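Eukaryotic translation initiation factor 2D (Homo sapiens, PDB 5W2F) delivers tRNA to the P-site of the eukaryotic ribosome without GTP during translation initiation, this chain being its C-terminal part with SWIB/MDM2 and SUI1 regions. Local coordinates at residues A[111-116]-A[130-135]; A[154-159]-A[166-171]. One frame throughout, in Å; residues are numbered along the deposited sequence.

Both contacts belong to the SUI1 region and to one mixed beta-sheet. Contact 1 ties the start of strand 113-121 to the end of strand 124-130 and the turn after it. Contact 2 pairs strands 154-158 and 166-171, with 154-158 at the outer edge of the sheet. Contact 1 has a more buried side, formed by Ile113, Leu132 and Tyr135, and combines one backbone pair with two side-chain bonds to backbone carbonyls. Contact 2 has more exposed residues and is held by regular backbone pairing. The two meet directly: Leu132 CD1 packs on Val168 CG2 at 3.6 Å, and Glu133 OE1 probably accepts a hydrogen bond from Leu166 N.

Contact 1 of 2, residues A[111-116]-A[130-135]; sequences CPIDIT and RNLEAY
Asp114 and Arg130 form an antiparallel hydrogen-bonded pair, their CA atoms 5.1 Å apart, where strands 113-121 and 124-130 of the SUI1 beta-sheet come together at the open end of their hairpin. Arg130 N donates to Asp114 O at 2.8 Å, and Asp114 N donates back to Arg130 O. Past this pair the chain leaves the strand. Asn131 has a positive phi, and a short 3-10 segment follows at 133-134.

Side chains then take over the pairing. The side-chain amide of Asn131 continues the bonding beyond the last strand pair: Asn131 ND2 donates to Pro112 O at 2.8 Å. The acceptor lies in the amide plane, and the N-H...O angle is 158°. Asn131 OD1 is bonded to Lys163, so both ends of the amide have partners, which should hold it in this orientation. Tyr135 OH donates to Cys111 O at 2.6 Å, from above the carbonyl plane. Successive carbonyls, of Cys111 and Pro112, are thus gripped by two different side chains.

Ile113 lies obliquely against the Tyr135 ring, with Ile113 CG1 3.5 Å from Tyr135 CD1. Its CG1 stands anti to the carbonyl carbon (chi1 -67°), which brings it to the ring. The extended chi2 then carries Ile113 CD1 along the ring, close to Tyr135 CD1. Leu182 of helix 175-185 touches both Ile113 and Leu132 on this side of the sheet.

Asp114 and Arg130 point to the other side. They form no salt bridge. The carboxylate is bonded through OD1 to Gln194, and the guanidinium reaches Pro160 O through NH2. Their opposite charges may still attract weakly. Arg130 CD sits 3.5 Å from Asp114 OD2, and the bend at chi3 directs NE and the guanidinium onward from there.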
loop_
_atom_site.group_PDB
_atom_site.type_symbol
_atom_site.label_atom_id
_atom_site.label_comp_id
_atom_site.label_asym_id
_atom_site.label_seq_id
_atom_site.Cartn_x
_atom_site.Cartn_y
_atom_site.Cartn_z
ATOM N N CYS A 111 -4.655 2.174 -1.280
ATOM C CA CYS A 111 -6.054 2.524 -1.505
ATOM C C CYS A 111 -6.050 3.892 -2.172
ATOM O O CYS A 111 -5.171 4.699 -1.911
ATOM C CB CYS A 111 -6.809 2.614 -0.175
ATOM S SG CYS A 111 -6.080 3.721 1.067
ATOM N N PRO A 112 -7.039 4.158 -3.023
ATOM C CA PRO A 112 -7.079 5.432 -3.702
ATOM C C PRO A 112 -7.572 6.557 -2.817
ATOM O O PRO A 112 -8.359 6.325 -1.883
ATOM C CB PRO A 112 -8.087 5.196 -4.818
ATOM C CG PRO A 112 -9.027 4.174 -4.239
ATOM C CD PRO A 112 -8.162 3.288 -3.411
ATOM N N ILE A 113 -7.135 7.772 -3.141
ATOM C CA ILE A 113 -7.847 8.961 -2.640
ATOM C C ILE A 113 -9.155 9.051 -3.425
ATOM O O ILE A 113 -9.147 8.929 -4.655
ATOM C CB ILE A 113 -7.030 10.230 -2.833
ATOM C CG1 ILE A 113 -5.799 10.181 -1.941
ATOM C CG2 ILE A 113 -7.876 11.456 -2.528
ATOM C CD1 ILE A 113 -4.765 11.245 -2.225
ATOM N N ASP A 114 -10.264 9.196 -2.709
ATOM C CA ASP A 114 -11.579 9.318 -3.325
ATOM C C ASP A 114 -12.077 10.737 -3.148
ATOM O O ASP A 114 -12.169 11.234 -2.027
ATOM C CB ASP A 114 -12.610 8.356 -2.703
ATOM C CG ASP A 114 -12.170 6.919 -2.716
ATOM O OD1 ASP A 114 -11.735 6.427 -3.773
ATOM O OD2 ASP A 114 -12.242 6.286 -1.633
ATOM N N ILE A 115 -12.436 11.349 -4.260
ATOM C CA ILE A 115 -13.019 12.690 -4.311
ATOM C C ILE A 115 -14.411 12.566 -4.889
ATOM O O ILE A 115 -14.557 12.103 -6.020
ATOM C CB ILE A 115 -12.215 13.648 -5.195
ATOM C CG1 ILE A 115 -10.751 13.711 -4.783
ATOM C CG2 ILE A 115 -12.851 15.028 -5.205
ATOM C CD1 ILE A 115 -9.862 14.135 -5.907
ATOM N N THR A 116 -15.420 12.938 -4.111
ATOM C CA THR A 116 -16.778 12.726 -4.504
ATOM C C THR A 116 -17.628 13.984 -4.291
ATOM O O THR A 116 -17.508 14.639 -3.258
ATOM C CB THR A 116 -17.293 11.551 -3.671
ATOM O OG1 THR A 116 -16.375 10.439 -3.815
ATOM C CG2 THR A 116 -18.689 11.184 -4.074
ATOM N N ARG A 130 -11.624 11.503 0.754
ATOM C CA ARG A 130 -11.287 10.387 1.628
ATOM C C ARG A 130 -9.889 9.851 1.290
ATOM O O ARG A 130 -9.480 9.875 0.139
ATOM C CB ARG A 130 -12.331 9.260 1.366
ATOM C CG ARG A 130 -12.093 7.942 2.082
ATOM C CD ARG A 130 -13.147 6.926 1.698
ATOM N NE ARG A 130 -14.464 7.303 2.229
ATOM C CZ ARG A 130 -15.030 6.830 3.333
ATOM N NH1 ARG A 130 -14.447 5.905 4.069
ATOM N NH2 ARG A 130 -16.202 7.305 3.708
ATOM N N ASN A 131 -9.205 9.345 2.319
ATOM C CA ASN A 131 -7.915 8.650 2.244
ATOM C C ASN A 131 -6.703 9.539 2.078
ATOM O O ASN A 131 -5.638 9.076 1.680
ATOM C CB ASN A 131 -7.916 7.515 1.209
ATOM C CG ASN A 131 -8.714 6.343 1.659
ATOM O OD1 ASN A 131 -8.781 6.031 2.861
ATOM N ND2 ASN A 131 -9.291 5.645 0.700
ATOM N N LEU A 132 -6.818 10.802 2.464
ATOM C CA LEU A 132 -5.663 11.675 2.399
ATOM C C LEU A 132 -4.531 11.139 3.266
ATOM O O LEU A 132 -3.364 11.219 2.875
ATOM C CB LEU A 132 -6.028 13.093 2.832
ATOM C CG LEU A 132 -6.931 13.842 1.846
ATOM C CD1 LEU A 132 -7.550 15.058 2.524
ATOM C CD2 LEU A 132 -6.163 14.253 0.605
ATOM N N GLU A 133 -4.861 10.595 4.438
ATOM C CA GLU A 133 -3.837 10.138 5.367
ATOM C C GLU A 133 -3.062 8.945 4.800
ATOM O O GLU A 133 -1.921 8.729 5.168
ATOM C CB GLU A 133 -4.458 9.803 6.731
ATOM C CG GLU A 133 -5.131 11.018 7.416
ATOM C CD GLU A 133 -6.309 10.692 8.397
ATOM O OE1 GLU A 133 -7.325 10.037 8.046
ATOM O OE2 GLU A 133 -6.245 11.121 9.556
ATOM N N ALA A 134 -3.661 8.187 3.887
ATOM C CA ALA A 134 -2.969 7.065 3.235
ATOM C C ALA A 134 -1.773 7.518 2.415
ATOM O O ALA A 134 -0.889 6.717 2.094
ATOM C CB ALA A 134 -3.934 6.284 2.361
ATOM N N TYR A 135 -1.752 8.805 2.069
ATOM C CA TYR A 135 -0.671 9.419 1.293
ATOM C C TYR A 135 0.140 10.402 2.119
ATOM O O TYR A 135 0.937 11.175 1.568
ATOM C CB TYR A 135 -1.221 10.062 0.009
ATOM C CG TYR A 135 -1.770 8.991 -0.877
ATOM C CD1 TYR A 135 -3.035 8.456 -0.661
ATOM C CD2 TYR A 135 -1.009 8.459 -1.915
ATOM C CE1 TYR A 135 -3.509 7.399 -1.427
ATOM C CE2 TYR A 135 -1.498 7.419 -2.682
ATOM C CZ TYR A 135 -2.743 6.893 -2.441
ATOM O OH TYR A 135 -3.197 5.862 -3.218
#

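Contact 2 of 2, residues A[154-159]-A[166-171]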
loop_
_atom_site.group_PDB
_atom_site.type_symbol
_atom_site.label_atom_id
_atom_site.label_comp_id
_atom_site.label_asym_id
_atom_site.label_seq_id
_atom_site.Cartn_x
_atom_site.Cartn_y
_atom_site.Cartn_z
ATOM N N THR A 154 -14.488 24.742 4.639
ATOM C CA THR A 154 -14.069 23.372 4.772
ATOM C C THR A 154 -14.237 22.910 6.186
ATOM O O THR A 154 -14.139 23.700 7.154
ATOM C CB THR A 154 -12.599 23.176 4.382
ATOM O OG1 THR A 154 -11.746 23.897 5.279
ATOM C CG2 THR A 154 -12.343 23.617 2.958
ATOM N N THR A 155 -14.432 21.613 6.316
ATOM C CA THR A 155 -14.513 20.934 7.612
ATOM C C THR A 155 -13.799 19.592 7.529
ATOM O O THR A 155 -13.651 19.035 6.438
ATOM C CB THR A 155 -15.977 20.664 8.033
ATOM O OG1 THR A 155 -16.624 19.846 7.054
ATOM C CG2 THR A 155 -16.747 21.944 8.182
ATOM N N VAL A 156 -13.389 19.079 8.678
ATOM C CA VAL A 156 -12.830 17.741 8.797
ATOM C C VAL A 156 -13.712 16.943 9.742
ATOM O O VAL A 156 -14.028 17.397 10.840
ATOM C CB VAL A 156 -11.406 17.791 9.345
ATOM C CG1 VAL A 156 -10.862 16.388 9.567
ATOM C CG2 VAL A 156 -10.523 18.622 8.437
ATOM N N ASN A 157 -14.083 15.746 9.313
ATOM C CA ASN A 157 -14.994 14.879 10.066
ATOM C C ASN A 157 -14.556 13.434 9.895
ATOM O O ASN A 157 -13.841 13.094 8.929
ATOM C CB ASN A 157 -16.428 14.943 9.514
ATOM C CG ASN A 157 -17.019 16.334 9.512
ATOM O OD1 ASN A 157 -17.592 16.776 8.515
ATOM N ND2 ASN A 157 -16.907 17.016 10.629
ATOM N N PRO A 158 -15.022 12.545 10.784
ATOM C CA PRO A 158 -14.772 11.116 10.550
ATOM C C PRO A 158 -15.411 10.645 9.249
ATOM O O PRO A 158 -16.537 11.029 8.929
ATOM C CB PRO A 158 -15.429 10.440 11.756
ATOM C CG PRO A 158 -15.456 11.491 12.801
ATOM C CD PRO A 158 -15.711 12.769 12.063
ATOM N N ALA A 159 -14.673 9.847 8.488
ATOM C CA ALA A 159 -15.180 9.283 7.260
ATOM C C ALA A 159 -16.003 8.055 7.610
ATOM O O ALA A 159 -15.511 7.170 8.272
ATOM C CB ALA A 159 -14.049 8.900 6.349
ATOM N N LEU A 166 -10.183 10.233 8.635
ATOM C CA LEU A 166 -10.850 11.515 8.536
ATOM C C LEU A 166 -11.008 11.878 7.077
ATOM O O LEU A 166 -10.177 11.516 6.235
ATOM C CB LEU A 166 -10.007 12.585 9.198
ATOM C CG LEU A 166 -9.751 12.380 10.695
ATOM C CD1 LEU A 166 -8.754 13.425 11.147
ATOM C CD2 LEU A 166 -11.043 12.452 11.464
ATOM N N GLN A 167 -12.066 12.612 6.800
ATOM C CA GLN A 167 -12.297 13.150 5.467
ATOM C C GLN A 167 -12.427 14.671 5.538
ATOM O O GLN A 167 -12.759 15.247 6.587
ATOM C CB GLN A 167 -13.556 12.550 4.839
ATOM C CG GLN A 167 -14.836 12.841 5.597
ATOM C CD GLN A 167 -16.004 12.134 4.969
ATOM O OE1 GLN A 167 -15.833 11.124 4.293
ATOM N NE2 GLN A 167 -17.178 12.612 5.231
ATOM N N VAL A 168 -12.127 15.319 4.423
ATOM C CA VAL A 168 -12.322 16.739 4.261
ATOM C C VAL A 168 -13.584 16.963 3.445
ATOM O O VAL A 168 -13.770 16.340 2.408
ATOM C CB VAL A 168 -11.123 17.384 3.562
ATOM C CG1 VAL A 168 -11.346 18.864 3.298
ATOM C CG2 VAL A 168 -9.854 17.147 4.365
ATOM N N GLN A 169 -14.430 17.872 3.914
ATOM C CA GLN A 169 -15.565 18.346 3.148
ATOM C C GLN A 169 -15.356 19.796 2.792
ATOM O O GLN A 169 -14.973 20.602 3.660
ATOM C CB GLN A 169 -16.825 18.155 3.951
ATOM C CG GLN A 169 -17.186 16.700 4.115
ATOM C CD GLN A 169 -18.573 16.512 4.708
ATOM O OE1 GLN A 169 -19.022 17.328 5.528
ATOM N NE2 GLN A 169 -19.261 15.436 4.307
ATOM N N ILE A 170 -15.643 20.135 1.543
ATOM C CA ILE A 170 -15.573 21.516 1.097
ATOM C C ILE A 170 -16.930 21.891 0.497
ATOM O O ILE A 170 -17.473 21.142 -0.296
ATOM C CB ILE A 170 -14.475 21.759 0.037
ATOM C CG1 ILE A 170 -13.157 21.061 0.412
ATOM C CG2 ILE A 170 -14.287 23.263 -0.172
ATOM C CD1 ILE A 170 -13.002 19.681 -0.244
ATOM N N GLN A 171 -17.472 23.044 0.896
ATOM C CA GLN A 171 -18.722 23.499 0.295
ATOM C C GLN A 171 -18.520 23.729 -1.208
ATOM O O GLN A 171 -17.484 24.235 -1.646
ATOM C CB GLN A 171 -19.188 24.785 0.976
ATOM C CG GLN A 171 -19.675 24.584 2.391
ATOM C CD GLN A 171 -20.877 23.657 2.506
ATOM O OE1 GLN A 171 -20.907 22.768 3.366
ATOM N NE2 GLN A 171 -21.872 23.864 1.652
#
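Thr155 and Gln169 exchange two backbone hydrogen bonds, N to O in each direction and both 2.9 Å long. Asn157 and Gln167 repeat the pattern, and Gln167 N to Asn157 O is nearly straight at 176°. Strands 154-158 and 166-171 therefore form a regular antiparallel beta hairpin. Non-hydrogen-bonded pairs alternate with these: Thr154 with Ile170, and Val156 with Val168.

On the Val156 side, CG1 of Val156 lies 3.9 Å from Leu166 CB. Thr154 CG2 runs alongside Ile170 and touches its CG1 and CG2, both at 3.7 Å. The Thr154 hydroxyl is turned between the backbone N and the carbonyl carbon (chi1 64°), which leaves the methyl for Ile170; OG1 hydrogen-bonds to Ala143 O of helix 139-150.

The other side is polar. The amides of Asn157 and Gln169 cross almost at right angles, but their nearest atoms are two acceptors. Arg120 bonds Gln169 OE1 instead. Gln167 extends beside Ala159, with Gln167 OE1 3.5 Å from Ala159 CB.

Helix 139-150 covers Val156 through Tyr140 and Ala143. Strand 124-130 flanks 166-171, leaving 154-158 as the outer strand.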